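Local coordinates for terminase, small subunit (PDB 6EJQ), which probably recognises the packaging initiation site on viral DNA and regulates the ATPase of the large terminase subunit, working as a ring of nine subunits, at residues 10-15 / 27-32; 20-25 / 41-46; 78-83 / 120-125; 82-87 / 113-118; 87-92 / 103-108. All coordinates share one frame; numbering follows the deposited sequence. Where two conformers were deposited one is given.

Contact 1: residues 10-15 / 27-32; sequences DRVLKL and QTLSLD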
# COMPACT_ATOMS: atom_id res chain seq x y z
N ASP B 10 30.98 -23.22 13.33
CA ASP B 10 30.04 -22.55 12.42
C ASP B 10 28.79 -23.38 12.19
O ASP B 10 27.69 -22.84 12.19
CB ASP B 10 30.68 -22.22 11.07
CG ASP B 10 31.70 -21.10 11.17
OD1 ASP B 10 31.75 -20.41 12.21
OD2 ASP B 10 32.45 -20.91 10.18
N ARG B 11 28.96 -24.69 12.01
CA ARG B 11 27.84 -25.57 11.74
C ARG B 11 26.92 -25.79 12.97
O ARG B 11 25.70 -25.92 12.80
CB ARG B 11 28.34 -26.90 11.16
CG ARG B 11 27.21 -27.76 10.62
CD ARG B 11 27.60 -28.60 9.41
NE ARG B 11 26.55 -29.59 9.11
CZ ARG B 11 25.36 -29.32 8.57
NH1 ARG B 11 25.02 -28.08 8.21
NH2 ARG B 11 24.50 -30.31 8.37
N VAL B 12 27.48 -25.80 14.18
CA VAL B 12 26.69 -25.85 15.41
C VAL B 12 25.81 -24.61 15.49
O VAL B 12 24.60 -24.72 15.72
CB VAL B 12 27.58 -25.92 16.68
CG1 VAL B 12 26.79 -25.61 17.96
CG2 VAL B 12 28.23 -27.28 16.81
N LEU B 13 26.44 -23.45 15.32
CA LEU B 13 25.75 -22.16 15.33
C LEU B 13 24.69 -22.06 14.22
O LEU B 13 23.57 -21.62 14.47
CB LEU B 13 26.77 -21.02 15.17
CG LEU B 13 26.26 -19.58 15.19
CD1 LEU B 13 25.52 -19.28 16.48
CD2 LEU B 13 27.44 -18.64 15.02
N LYS B 14 25.05 -22.49 13.01
CA LYS B 14 24.15 -22.48 11.87
C LYS B 14 22.88 -23.26 12.17
O LYS B 14 21.78 -22.73 12.01
CB LYS B 14 24.82 -23.06 10.63
CG LYS B 14 23.98 -22.95 9.37
CD LYS B 14 24.67 -23.61 8.17
CE LYS B 14 23.77 -23.57 6.95
NZ LYS B 14 24.24 -24.44 5.84
N LEU B 15 23.03 -24.50 12.60
CA LEU B 15 21.88 -25.36 12.85
C LEU B 15 21.01 -24.80 13.97
O LEU B 15 19.78 -24.86 13.88
CB LEU B 15 22.31 -26.79 13.16
CG LEU B 15 22.99 -27.56 12.02
CD1 LEU B 15 23.52 -28.89 12.54
CD2 LEU B 15 22.04 -27.78 10.86
N GLN B 27 23.31 -34.94 17.80
CA GLN B 27 23.12 -36.19 17.04
C GLN B 27 23.56 -36.07 15.57
O GLN B 27 24.11 -37.02 15.00
CB GLN B 27 21.66 -36.65 17.11
CG GLN B 27 21.20 -37.13 18.48
CD GLN B 27 19.68 -37.32 18.56
OE1 GLN B 27 19.17 -38.43 18.37
NE2 GLN B 27 18.96 -36.24 18.82
N THR B 28 23.32 -34.91 14.97
CA THR B 28 23.63 -34.67 13.56
C THR B 28 25.13 -34.55 13.30
O THR B 28 25.64 -35.16 12.35
CB THR B 28 22.92 -33.39 13.05
OG1 THR B 28 21.51 -33.51 13.26
CG2 THR B 28 23.18 -33.14 11.56
N LEU B 29 25.81 -33.75 14.12
CA LEU B 29 27.24 -33.47 13.91
C LEU B 29 28.18 -34.60 14.34
O LEU B 29 29.30 -34.68 13.86
CB LEU B 29 27.63 -32.18 14.63
CG LEU B 29 26.88 -30.91 14.24
CD1 LEU B 29 27.64 -29.71 14.76
CD2 LEU B 29 26.65 -30.77 12.74
N SER B 30 27.72 -35.47 15.24
CA SER B 30 28.42 -36.71 15.54
C SER B 30 28.86 -37.47 14.27
O SER B 30 29.93 -38.07 14.25
CB SER B 30 27.56 -37.61 16.44
OG SER B 30 27.50 -37.10 17.76
N LEU B 31 28.03 -37.40 13.22
CA LEU B 31 28.39 -37.90 11.89
C LEU B 31 29.60 -37.18 11.31
O LEU B 31 30.58 -37.83 10.92
CB LEU B 31 27.21 -37.75 10.92
CG LEU B 31 27.33 -38.48 9.58
CD1 LEU B 31 26.99 -39.95 9.76
CD2 LEU B 31 26.45 -37.85 8.51
N ASP B 32 29.53 -35.85 11.24
CA ASP B 32 30.61 -35.03 10.66
C ASP B 32 31.96 -35.30 11.31
O ASP B 32 32.94 -35.57 10.63
CB ASP B 32 30.31 -33.52 10.80
CG ASP B 32 29.15 -33.06 9.94
OD1 ASP B 32 28.19 -33.84 9.77
OD2 ASP B 32 29.20 -31.90 9.45
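Arg11 and Asp32 hold their flat ends nearly parallel, the guanidinium and carboxylate planes 14° apart, with Asp32 OD2 at the guanidinium edge. Leu29 CD2 and Thr28 CG2 approach the guanidinium obliquely. The Arg11-Asp32 pair bridges helices 4-17 and 22-33 in the N-terminal domain, which belongs to the helix-turn-helix clan. The short segments run nearly antiparallel (153°) with their axes 11.0 Å apart, a spacing that the side chains of Arg11, Leu15 and Leu29 span.

Arg11 suits the partly exposed edge of the interface: with CG anti to the backbone N (chi1 -170°) and a bend at chi2, its aliphatic part passes Leu29, CG lying 3.7 Å from Leu29 CD2, before NE reaches Asp32 OD2 at 3.5 Å. This is a long salt bridge on the outer side of the interface. Thr28 adds its methyl to the apolar side, while its OG1 is bonded to the carbonyl of Glu24 one turn earlier.

Leu29 is the wedge of the contact. Its forked end spreads towards Val12 with one methyl and Leu15 with the other; Val12 also packs on helix 39-53. The modelled approach of Val12 to Leu29 is doubtfully tight, whereas Leu15 CD1 and Leu29 CD2 meet soundly at 3.7 Å.

Contact 2: residues 20-25 / 41-46; sequences FDPSEI and EVLHVL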
# COMPACT_ATOMS: atom_id res chain seq x y z
N PHE B 20 17.13 -25.88 14.87
CA PHE B 20 17.37 -27.24 15.36
C PHE B 20 17.68 -27.14 16.84
O PHE B 20 18.36 -26.21 17.26
CB PHE B 20 18.52 -27.91 14.60
CG PHE B 20 18.19 -28.24 13.16
CD1 PHE B 20 18.37 -27.30 12.15
CD2 PHE B 20 17.68 -29.48 12.82
CE1 PHE B 20 18.05 -27.60 10.83
CE2 PHE B 20 17.36 -29.79 11.51
CZ PHE B 20 17.55 -28.85 10.51
N ASP B 21 17.16 -28.09 17.63
CA ASP B 21 17.43 -28.17 19.08
C ASP B 21 18.86 -28.62 19.34
O ASP B 21 19.38 -29.40 18.55
CB ASP B 21 16.51 -29.18 19.78
CG ASP B 21 15.05 -28.81 19.70
OD1 ASP B 21 14.69 -27.70 20.15
OD2 ASP B 21 14.25 -29.65 19.20
N PRO B 22 19.49 -28.18 20.44
CA PRO B 22 20.84 -28.65 20.77
C PRO B 22 21.04 -30.17 20.71
O PRO B 22 22.07 -30.61 20.22
CB PRO B 22 21.05 -28.12 22.19
CG PRO B 22 20.29 -26.84 22.20
CD PRO B 22 19.05 -27.12 21.39
N SER B 23 20.06 -30.95 21.16
CA SER B 23 20.15 -32.41 21.11
C SER B 23 20.19 -32.95 19.68
O SER B 23 20.94 -33.88 19.39
CB SER B 23 18.99 -33.07 21.87
OG SER B 23 17.74 -32.75 21.28
N GLU B 24 19.38 -32.37 18.79
CA GLU B 24 19.40 -32.74 17.37
C GLU B 24 20.71 -32.35 16.71
O GLU B 24 21.21 -33.07 15.85
CB GLU B 24 18.25 -32.07 16.60
CG GLU B 24 16.86 -32.54 16.97
CD GLU B 24 15.80 -31.85 16.14
OE1 GLU B 24 15.54 -30.65 16.38
OE2 GLU B 24 15.23 -32.52 15.24
N ILE B 25 21.25 -31.19 17.10
CA ILE B 25 22.52 -30.69 16.57
C ILE B 25 23.64 -31.65 16.95
O ILE B 25 24.49 -31.97 16.12
CB ILE B 25 22.86 -29.28 17.11
CG1 ILE B 25 21.86 -28.24 16.57
CG2 ILE B 25 24.29 -28.89 16.73
CD1 ILE B 25 22.00 -26.87 17.20
N GLU B 41 28.07 -30.34 25.27
CA GLU B 41 29.12 -29.74 24.46
C GLU B 41 28.52 -28.71 23.50
O GLU B 41 29.05 -27.62 23.37
CB GLU B 41 29.91 -30.79 23.69
CG GLU B 41 31.18 -30.23 23.06
CD GLU B 41 31.84 -31.18 22.10
OE1 GLU B 41 31.69 -32.40 22.29
OE2 GLU B 41 32.53 -30.72 21.16
N VAL B 42 27.41 -29.06 22.84
CA VAL B 42 26.75 -28.17 21.88
C VAL B 42 26.34 -26.88 22.57
O VAL B 42 26.54 -25.79 22.03
CB VAL B 42 25.55 -28.85 21.17
CG1 VAL B 42 24.66 -27.83 20.45
CG2 VAL B 42 26.05 -29.88 20.17
N LEU B 43 25.79 -27.00 23.78
CA LEU B 43 25.39 -25.85 24.59
C LEU B 43 26.56 -24.93 24.92
O LEU B 43 26.42 -23.71 24.86
CB LEU B 43 24.70 -26.30 25.89
CG LEU B 43 23.27 -26.81 25.75
CD1 LEU B 43 22.80 -27.42 27.06
CD2 LEU B 43 22.32 -25.69 25.32
N HIS B 44 27.70 -25.51 25.26
CA HIS B 44 28.93 -24.74 25.52
C HIS B 44 29.42 -24.05 24.26
O HIS B 44 29.89 -22.93 24.32
CB HIS B 44 30.04 -25.63 26.10
CG HIS B 44 29.85 -25.97 27.55
ND1 HIS B 44 29.82 -25.00 28.53
CD2 HIS B 44 29.68 -27.15 28.18
CE1 HIS B 44 29.64 -25.58 29.71
NE2 HIS B 44 29.55 -26.88 29.52
N VAL B 45 29.31 -24.74 23.13
CA VAL B 45 29.72 -24.18 21.84
C VAL B 45 28.83 -22.99 21.48
O VAL B 45 29.34 -21.95 21.06
CB VAL B 45 29.70 -25.24 20.72
CG1 VAL B 45 29.95 -24.60 19.35
CG2 VAL B 45 30.76 -26.32 20.98
N LEU B 46 27.52 -23.14 21.67
CA LEU B 46 26.60 -22.03 21.41
C LEU B 46 26.86 -20.85 22.34
O LEU B 46 26.87 -19.70 21.88
CB LEU B 46 25.14 -22.47 21.51
CG LEU B 46 24.67 -23.43 20.43
CD1 LEU B 46 23.30 -23.99 20.79
CD2 LEU B 46 24.62 -22.78 19.06
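Pro22 turns the flank of its ring to helix 39-53, where Leu43 comes in at a slant and puts CD2 3.9 Å from Pro22 CG. Leu43 starts out alongside the interface, and it is the end of its side chain that swings in to the ring. Pro22 CB in turn lies 4.0 Å from Val42 CG1, so the ring rests against two side chains of the facing helix, with Leu46 CD1 a looser third neighbour.

The CB of Val42 is directed toward the other segment. Its two methyls straddle Ile25 CG2, CG1 at 3.9 Å and CG2 at 4.0 Å; Ile25 presents that branch because it stands anti to the backbone N, and its other branch is left for Leu15 on helix 4-17. Compact beta-branched residues suit a place where the backbones come as close as 6.0 Å between the CA atoms of Pro22 and Val42.

Proline fits the first turn of helix 22-33, where no N-H is needed. Asp21, the N-cap, makes no capping bond with its side chain, which instead forms a salt bridge to Lys78 of a neighbouring subunit; the backbone N of Asp21 donates to Glu24 OE1 at 3.3 Å. Such apolar packing between consecutive helices is consistent with the three-helix core of a helix-turn-helix domain.

Contact 3: residues 78-83 / 120-125; sequences KDLLAI and DRIMKI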
# COMPACT_ATOMS: atom_id res chain seq x y z
N LYS B 78 23.71 -5.24 -13.16
CA LYS B 78 24.14 -5.68 -14.48
C LYS B 78 23.27 -6.82 -15.03
O LYS B 78 22.96 -6.84 -16.22
CB LYS B 78 25.60 -6.08 -14.46
CG LYS B 78 26.22 -6.26 -15.83
CD LYS B 78 27.69 -6.62 -15.66
CE LYS B 78 28.25 -7.26 -16.91
NZ LYS B 78 28.63 -6.20 -17.88
N ASP B 79 22.85 -7.73 -14.16
CA ASP B 79 21.88 -8.76 -14.54
C ASP B 79 20.55 -8.14 -14.98
O ASP B 79 20.00 -8.53 -16.01
CB ASP B 79 21.62 -9.73 -13.39
CG ASP B 79 22.82 -10.60 -13.07
OD1 ASP B 79 23.74 -10.72 -13.91
OD2 ASP B 79 22.83 -11.17 -11.97
N LEU B 80 20.06 -7.18 -14.20
CA LEU B 80 18.80 -6.51 -14.49
C LEU B 80 18.85 -5.73 -15.80
O LEU B 80 17.90 -5.76 -16.57
CB LEU B 80 18.37 -5.59 -13.33
CG LEU B 80 18.08 -6.27 -11.99
CD1 LEU B 80 17.52 -5.25 -11.00
CD2 LEU B 80 17.13 -7.45 -12.11
N LEU B 81 19.96 -5.04 -16.05
CA LEU B 81 20.16 -4.34 -17.33
C LEU B 81 20.06 -5.27 -18.54
O LEU B 81 19.44 -4.92 -19.53
CB LEU B 81 21.49 -3.61 -17.35
CG LEU B 81 21.51 -2.32 -16.52
CD1 LEU B 81 22.92 -1.97 -16.08
CD2 LEU B 81 20.89 -1.16 -17.29
N ALA B 82 20.65 -6.46 -18.44
CA ALA B 82 20.54 -7.46 -19.51
C ALA B 82 19.09 -7.93 -19.69
O ALA B 82 18.62 -8.06 -20.81
CB ALA B 82 21.45 -8.65 -19.24
N ILE B 83 18.40 -8.19 -18.58
CA ILE B 83 16.99 -8.54 -18.62
C ILE B 83 16.16 -7.40 -19.23
O ILE B 83 15.29 -7.65 -20.07
CB ILE B 83 16.46 -8.97 -17.24
CG1 ILE B 83 17.12 -10.29 -16.82
CG2 ILE B 83 14.94 -9.12 -17.27
CD1 ILE B 83 17.03 -10.59 -15.35
N ASP B 120 13.02 1.38 -13.30
CA ASP B 120 12.98 1.95 -11.96
C ASP B 120 13.79 1.16 -10.91
O ASP B 120 14.44 1.77 -10.06
CB ASP B 120 11.53 2.07 -11.50
CG ASP B 120 11.40 2.93 -10.28
OD1 ASP B 120 11.86 4.09 -10.30
OD2 ASP B 120 10.85 2.43 -9.29
N ARG B 121 13.75 -0.17 -10.98
CA ARG B 121 14.60 -1.04 -10.16
C ARG B 121 16.10 -0.76 -10.40
O ARG B 121 16.90 -0.73 -9.45
CB ARG B 121 14.34 -2.50 -10.46
CG ARG B 121 12.96 -3.01 -10.08
CD ARG B 121 12.83 -3.19 -8.58
NE ARG B 121 11.81 -4.17 -8.23
CZ ARG B 121 11.55 -4.58 -6.99
NH1 ARG B 121 12.23 -4.10 -5.94
NH2 ARG B 121 10.59 -5.47 -6.79
N ILE B 122 16.47 -0.55 -11.65
CA ILE B 122 17.85 -0.27 -12.01
C ILE B 122 18.24 1.13 -11.54
O ILE B 122 19.32 1.31 -10.99
CB ILE B 122 18.08 -0.45 -13.53
CG1 ILE B 122 17.86 -1.91 -13.94
CG2 ILE B 122 19.49 -0.03 -13.93
CD1 ILE B 122 17.51 -2.07 -15.40
N MET B 123 17.35 2.10 -11.74
CA MET B 123 17.60 3.48 -11.28
C MET B 123 17.71 3.59 -9.76
O MET B 123 18.53 4.35 -9.26
CB MET B 123 16.53 4.45 -11.82
CG MET B 123 16.62 4.68 -13.33
SD MET B 123 15.47 5.91 -13.97
CE MET B 123 13.91 5.05 -13.86
N LYS B 124 16.88 2.84 -9.03
CA LYS B 124 16.94 2.77 -7.56
C LYS B 124 18.28 2.28 -7.03
O LYS B 124 18.73 2.75 -5.98
CB LYS B 124 15.86 1.84 -7.02
CG LYS B 124 14.46 2.41 -7.11
CD LYS B 124 14.01 3.04 -5.80
CE LYS B 124 12.60 3.61 -5.90
NZ LYS B 124 11.61 2.67 -6.50
N ILE B 125 18.89 1.33 -7.74
CA ILE B 125 20.19 0.79 -7.36
C ILE B 125 21.26 1.90 -7.42
O ILE B 125 22.12 1.96 -6.53
CB ILE B 125 20.57 -0.46 -8.17
CG1 ILE B 125 19.67 -1.64 -7.76
CG2 ILE B 125 22.02 -0.85 -7.95
CD1 ILE B 125 19.66 -2.79 -8.75
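An antiparallel helical hairpin forms the body of the C-terminal domain, and here its two arms, helices 59-95 and 112-139, are joined by Leu80, Leu81, Ile122 and Ile125. The axes of the short segments pass 9.8 Å apart at 155°, an ordinary helix-packing distance, which branched aliphatic side chains fill well.

Ile122 reaches across to two consecutive leucines. Its CG1 comes to 3.8 Å from Leu80 CB, and CD1, carried onward by an extended chi2, lies over the backbone between them, 3.9 Å from both Leu80 O and Leu81 N. The other branch, CG2, stands anti to the backbone N and meets Leu81 CD2 at 3.8 Å. Leu81 leaves its helix along the side of the interface, and the far end of the chain does the touching. The CB of Leu80 is directed toward the facing helix instead; its CD1 reaches Ile125 CD1, about one turn along that helix from Ile122, at 4.0 Å, a contact between methyl ends.

In the nine-subunit ring this hairpin packs against other hairpins, so the buried seam continues outwards: Leu80 meets Ala116 of one neighbouring subunit, while Leu81 and Ile122 meet Arg72 of another. Polar residues occupy the outer positions. Arg121 gives the seam little more than its CB, near Leu80 CD1, and its chain then leads away. One turn apart on the same helix, Lys124 NZ and Asp120 OD2 form a salt bridge of 2.9 Å, and the second oxygen, Asp120 OD1, is bridged to Lys124 of a neighbouring subunit.

Contact 4: residues 82-87 / 113-118; sequences AIYQNM and ADIAAM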
# COMPACT_ATOMS: atom_id res chain seq x y z
N ALA B 82 20.65 -6.46 -18.44
CA ALA B 82 20.54 -7.46 -19.51
C ALA B 82 19.09 -7.93 -19.69
O ALA B 82 18.62 -8.06 -20.81
CB ALA B 82 21.45 -8.65 -19.24
N ILE B 83 18.40 -8.19 -18.58
CA ILE B 83 16.99 -8.54 -18.62
C ILE B 83 16.16 -7.40 -19.23
O ILE B 83 15.29 -7.65 -20.07
CB ILE B 83 16.46 -8.97 -17.24
CG1 ILE B 83 17.12 -10.29 -16.82
CG2 ILE B 83 14.94 -9.12 -17.27
CD1 ILE B 83 17.03 -10.59 -15.35
N TYR B 84 16.44 -6.15 -18.83
CA TYR B 84 15.77 -4.98 -19.41
C TYR B 84 15.90 -4.98 -20.94
O TYR B 84 14.91 -4.77 -21.64
CB TYR B 84 16.33 -3.68 -18.81
CG TYR B 84 15.76 -2.41 -19.40
CD1 TYR B 84 14.54 -1.90 -18.98
CD2 TYR B 84 16.44 -1.73 -20.40
CE1 TYR B 84 14.02 -0.73 -19.53
CE2 TYR B 84 15.93 -0.57 -20.95
CZ TYR B 84 14.72 -0.08 -20.52
OH TYR B 84 14.25 1.09 -21.09
N GLN B 85 17.11 -5.23 -21.45
CA GLN B 85 17.31 -5.24 -22.91
C GLN B 85 16.50 -6.34 -23.61
O GLN B 85 15.95 -6.09 -24.68
CB GLN B 85 18.80 -5.36 -23.29
CG GLN B 85 19.59 -4.08 -23.07
CD GLN B 85 19.15 -2.91 -23.95
OE1 GLN B 85 19.01 -3.05 -25.16
NE2 GLN B 85 18.92 -1.75 -23.33
N ASN B 86 16.42 -7.53 -23.02
CA ASN B 86 15.58 -8.59 -23.58
C ASN B 86 14.11 -8.18 -23.62
O ASN B 86 13.42 -8.46 -24.59
CB ASN B 86 15.70 -9.89 -22.80
CG ASN B 86 14.94 -11.02 -23.47
OD1 ASN B 86 14.16 -11.73 -22.83
ND2 ASN B 86 15.16 -11.18 -24.77
N MET B 87 13.66 -7.51 -22.57
CA MET B 87 12.27 -7.07 -22.49
C MET B 87 11.93 -6.08 -23.59
O MET B 87 10.91 -6.23 -24.24
CB MET B 87 11.98 -6.46 -21.12
CG MET B 87 11.99 -7.47 -19.99
SD MET B 87 12.09 -6.69 -18.38
CE MET B 87 10.38 -6.20 -18.17
N ALA B 113 4.44 -1.39 -18.80
CA ALA B 113 4.52 -1.12 -17.36
C ALA B 113 5.62 -1.93 -16.70
O ALA B 113 6.28 -1.43 -15.78
CB ALA B 113 3.18 -1.40 -16.69
N ASP B 114 5.82 -3.16 -17.17
CA ASP B 114 6.90 -4.01 -16.66
C ASP B 114 8.30 -3.55 -17.12
O ASP B 114 9.26 -3.73 -16.39
CB ASP B 114 6.64 -5.46 -17.02
CG ASP B 114 5.40 -6.01 -16.32
OD1 ASP B 114 5.01 -5.48 -15.25
OD2 ASP B 114 4.80 -6.96 -16.84
N ILE B 115 8.40 -2.95 -18.30
CA ILE B 115 9.65 -2.34 -18.76
C ILE B 115 9.95 -1.11 -17.90
O ILE B 115 11.08 -0.91 -17.48
CB ILE B 115 9.57 -1.95 -20.25
CG1 ILE B 115 9.56 -3.22 -21.10
CG2 ILE B 115 10.74 -1.08 -20.67
CD1 ILE B 115 9.16 -2.99 -22.54
N ALA B 116 8.92 -0.30 -17.65
CA ALA B 116 9.03 0.86 -16.77
C ALA B 116 9.45 0.45 -15.36
O ALA B 116 10.32 1.08 -14.76
CB ALA B 116 7.71 1.62 -16.72
N ALA B 117 8.84 -0.61 -14.86
CA ALA B 117 9.14 -1.10 -13.52
C ALA B 117 10.59 -1.56 -13.39
O ALA B 117 11.23 -1.31 -12.37
CB ALA B 117 8.18 -2.23 -13.12
N MET B 118 11.09 -2.22 -14.42
CA MET B 118 12.47 -2.70 -14.42
C MET B 118 13.46 -1.55 -14.49
O MET B 118 14.50 -1.59 -13.82
CB MET B 118 12.71 -3.69 -15.57
CG MET B 118 14.11 -4.28 -15.60
SD MET B 118 14.51 -5.21 -14.11
CE MET B 118 13.57 -6.71 -14.38
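The hydroxyl of Tyr84, with Ile115 CG2 lying 4.1 Å from its OH, is hydrogen-bonded to Asp79 of a neighbouring subunit, which satisfies the polar end of an otherwise buried ring. Tyr84 and Ile115 face each other across the helical hairpin of the C-terminal domain, where helices 59-95 and 112-139 run antiparallel at 160° with the local axes 10.0 Å apart.

Tyrosine suits this place because its ring can pack within the hairpin while the hydroxyl reaches the next subunit. Ile115 CG2 approaches the ring obliquely, 3.5 Å from Tyr84 CE1, and the carbonyl O of Ile115 lies at the ring edge and in its plane. Phe76 of the same neighbouring subunit packs edge-to-face with Tyr84, so the ring also belongs to the subunit interface.

Two methionines, whose unbranched chains can fold to fit, pack beside them. Met118 runs past Tyr84 in the opposite sense, bringing CG to the edge of the ring, near its plane and 3.9 Å from Tyr84 CB; its bends at chi2 and chi3 then swing CE round to Ile83 CG2 at 4.0 Å. Met87 crosses Met118 at about a right angle, with SD 4.2 Å from Met118 CB. Nearer its backbone, Met87 CB rests 4.0 Å from Ile115 CG1. A turn at chi3 (79°) carries the terminal methyl onto the facing helix, where Met87 CE lies 3.2 Å from Asp114 O.

Contact 5: residues 87-92 / 103-108; sequences MLRNYN and DGTPVI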
# COMPACT_ATOMS: atom_id res chain seq x y z
N MET B 87 13.66 -7.51 -22.57
CA MET B 87 12.27 -7.07 -22.49
C MET B 87 11.93 -6.08 -23.59
O MET B 87 10.91 -6.23 -24.24
CB MET B 87 11.98 -6.46 -21.12
CG MET B 87 11.99 -7.47 -19.99
SD MET B 87 12.09 -6.69 -18.38
CE MET B 87 10.38 -6.20 -18.17
N LEU B 88 12.79 -5.09 -23.78
CA LEU B 88 12.66 -4.13 -24.88
C LEU B 88 12.66 -4.81 -26.24
O LEU B 88 11.85 -4.47 -27.10
CB LEU B 88 13.83 -3.14 -24.91
CG LEU B 88 13.68 -1.77 -24.31
CD1 LEU B 88 14.93 -0.98 -24.69
CD2 LEU B 88 12.41 -1.07 -24.79
N ARG B 89 13.61 -5.73 -26.43
CA ARG B 89 13.76 -6.46 -27.68
C ARG B 89 12.47 -7.18 -28.02
O ARG B 89 11.98 -7.11 -29.14
CB ARG B 89 14.91 -7.47 -27.56
CG ARG B 89 15.25 -8.23 -28.83
CD ARG B 89 16.52 -9.04 -28.67
NE ARG B 89 16.29 -10.34 -28.02
CZ ARG B 89 16.63 -11.55 -28.49
NH1 ARG B 89 17.24 -11.70 -29.67
NH2 ARG B 89 16.36 -12.64 -27.77
N ASN B 90 11.92 -7.86 -27.02
CA ASN B 90 10.66 -8.56 -27.17
C ASN B 90 9.49 -7.62 -27.45
O ASN B 90 8.69 -7.90 -28.34
CB ASN B 90 10.37 -9.43 -25.95
CG ASN B 90 11.13 -10.74 -26.01
OD1 ASN B 90 10.82 -11.59 -26.83
ND2 ASN B 90 12.11 -10.91 -25.13
N TYR B 91 9.42 -6.50 -26.73
CA TYR B 91 8.38 -5.51 -26.97
C TYR B 91 8.44 -4.99 -28.41
O TYR B 91 7.40 -4.85 -29.06
CB TYR B 91 8.46 -4.32 -26.01
CG TYR B 91 7.33 -3.32 -26.23
CD1 TYR B 91 6.05 -3.58 -25.78
CD2 TYR B 91 7.55 -2.14 -26.94
CE1 TYR B 91 5.02 -2.69 -26.00
CE2 TYR B 91 6.52 -1.23 -27.17
CZ TYR B 91 5.26 -1.52 -26.69
OH TYR B 91 4.21 -0.65 -26.91
N ASN B 92 9.64 -4.67 -28.88
CA ASN B 92 9.82 -4.15 -30.23
C ASN B 92 9.50 -5.21 -31.28
O ASN B 92 8.91 -4.89 -32.30
CB ASN B 92 11.23 -3.57 -30.43
CG ASN B 92 11.47 -2.32 -29.61
OD1 ASN B 92 10.53 -1.63 -29.20
ND2 ASN B 92 12.74 -2.01 -29.35
N ASP B 103 17.95 -14.45 -34.06
CA ASP B 103 18.68 -15.62 -33.53
C ASP B 103 17.86 -16.92 -33.39
O ASP B 103 18.37 -17.91 -32.86
CB ASP B 103 19.38 -15.27 -32.19
CG ASP B 103 18.41 -14.95 -31.04
OD1 ASP B 103 17.18 -15.18 -31.17
OD2 ASP B 103 18.89 -14.44 -30.00
N GLY B 104 16.61 -16.93 -33.86
CA GLY B 104 15.76 -18.12 -33.78
C GLY B 104 14.90 -18.24 -32.52
O GLY B 104 13.96 -19.03 -32.50
N THR B 105 15.20 -17.45 -31.47
CA THR B 105 14.49 -17.56 -30.20
C THR B 105 13.09 -16.94 -30.30
O THR B 105 12.89 -15.99 -31.07
CB THR B 105 15.27 -16.91 -29.04
OG1 THR B 105 15.45 -15.51 -29.28
CG2 THR B 105 16.63 -17.58 -28.87
N PRO B 106 12.11 -17.47 -29.54
CA PRO B 106 10.74 -16.97 -29.65
C PRO B 106 10.53 -15.58 -29.02
O PRO B 106 11.17 -15.25 -28.02
CB PRO B 106 9.93 -18.02 -28.88
CG PRO B 106 10.87 -18.51 -27.84
CD PRO B 106 12.24 -18.48 -28.47
N VAL B 107 9.64 -14.80 -29.63
CA VAL B 107 9.18 -13.53 -29.08
C VAL B 107 8.19 -13.84 -27.96
O VAL B 107 7.19 -14.52 -28.18
CB VAL B 107 8.49 -12.68 -30.16
CG1 VAL B 107 7.82 -11.45 -29.56
CG2 VAL B 107 9.51 -12.25 -31.22
N ILE B 108 8.50 -13.35 -26.75
CA ILE B 108 7.67 -13.53 -25.56
C ILE B 108 7.12 -12.16 -25.13
O ILE B 108 7.89 -11.23 -24.91
CB ILE B 108 8.48 -14.19 -24.43
CG1 ILE B 108 8.89 -15.61 -24.85
CG2 ILE B 108 7.69 -14.21 -23.12
CD1 ILE B 108 10.01 -16.21 -24.02
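Arg89 meets Asp103 in an unusual way: NH1 comes to OD2 at 3.2 Å from above the carboxylate, 54° out of its plane, and the guanidinium and carboxylate planes stand 77° apart. The salt bridge ties helix 59-95 to the loop that joins the two arms of the helical hairpin. A long arginine, bent at chi3, suits the span from the helix to this exposed turn, and its NH2 adds a weak hydrogen bond of 3.4 Å to Thr105 OG1.

Asp103 opens an Asx turn. Its OD1 accepts from Thr105 N at 3.0 Å and from Thr105 OG1 at 2.6 Å, which leaves OD2 to face the arginine. Gly104, between them, has a positive phi, which glycine adopts readily.

Farther along, the loop comes close enough to the helix for a short side chain to bind it. The CB of Asn90 is directed toward the loop; ND2 of its amide is bonded to the carbonyl of Asn86, and OD1 also accepts from His101 in the same loop. Val107 packs alongside, CG1 lying 3.9 Å from Asn90 O. Ile108 N donates to Asn90 OD1 at 2.9 Å, nearly straight (166°) although from above the carbonyl plane.

Overall arrangement
The five contacts fall into two groups, one in each domain, with centres about 39 to 53 Å apart between the groups. Contacts 1 and 2 share helix 22-33 and touch, Val12 and Ile25 linking them in one three-helix core; contact 2 is apolar and buried, whereas contact 1 is only partly buried and adds a salt bridge at its edge. Contacts 3 and 4 are successive layers of one hairpin, centres about 8 Å apart, both buried and without polar bonds between their segments. Contact 5 continues from contact 4 through Met87 but lies at the surface, where a loop replaces the second helix and polar bonds replace apolar packing. All five also reach neighbouring subunits, contact 2 through a salt bridge.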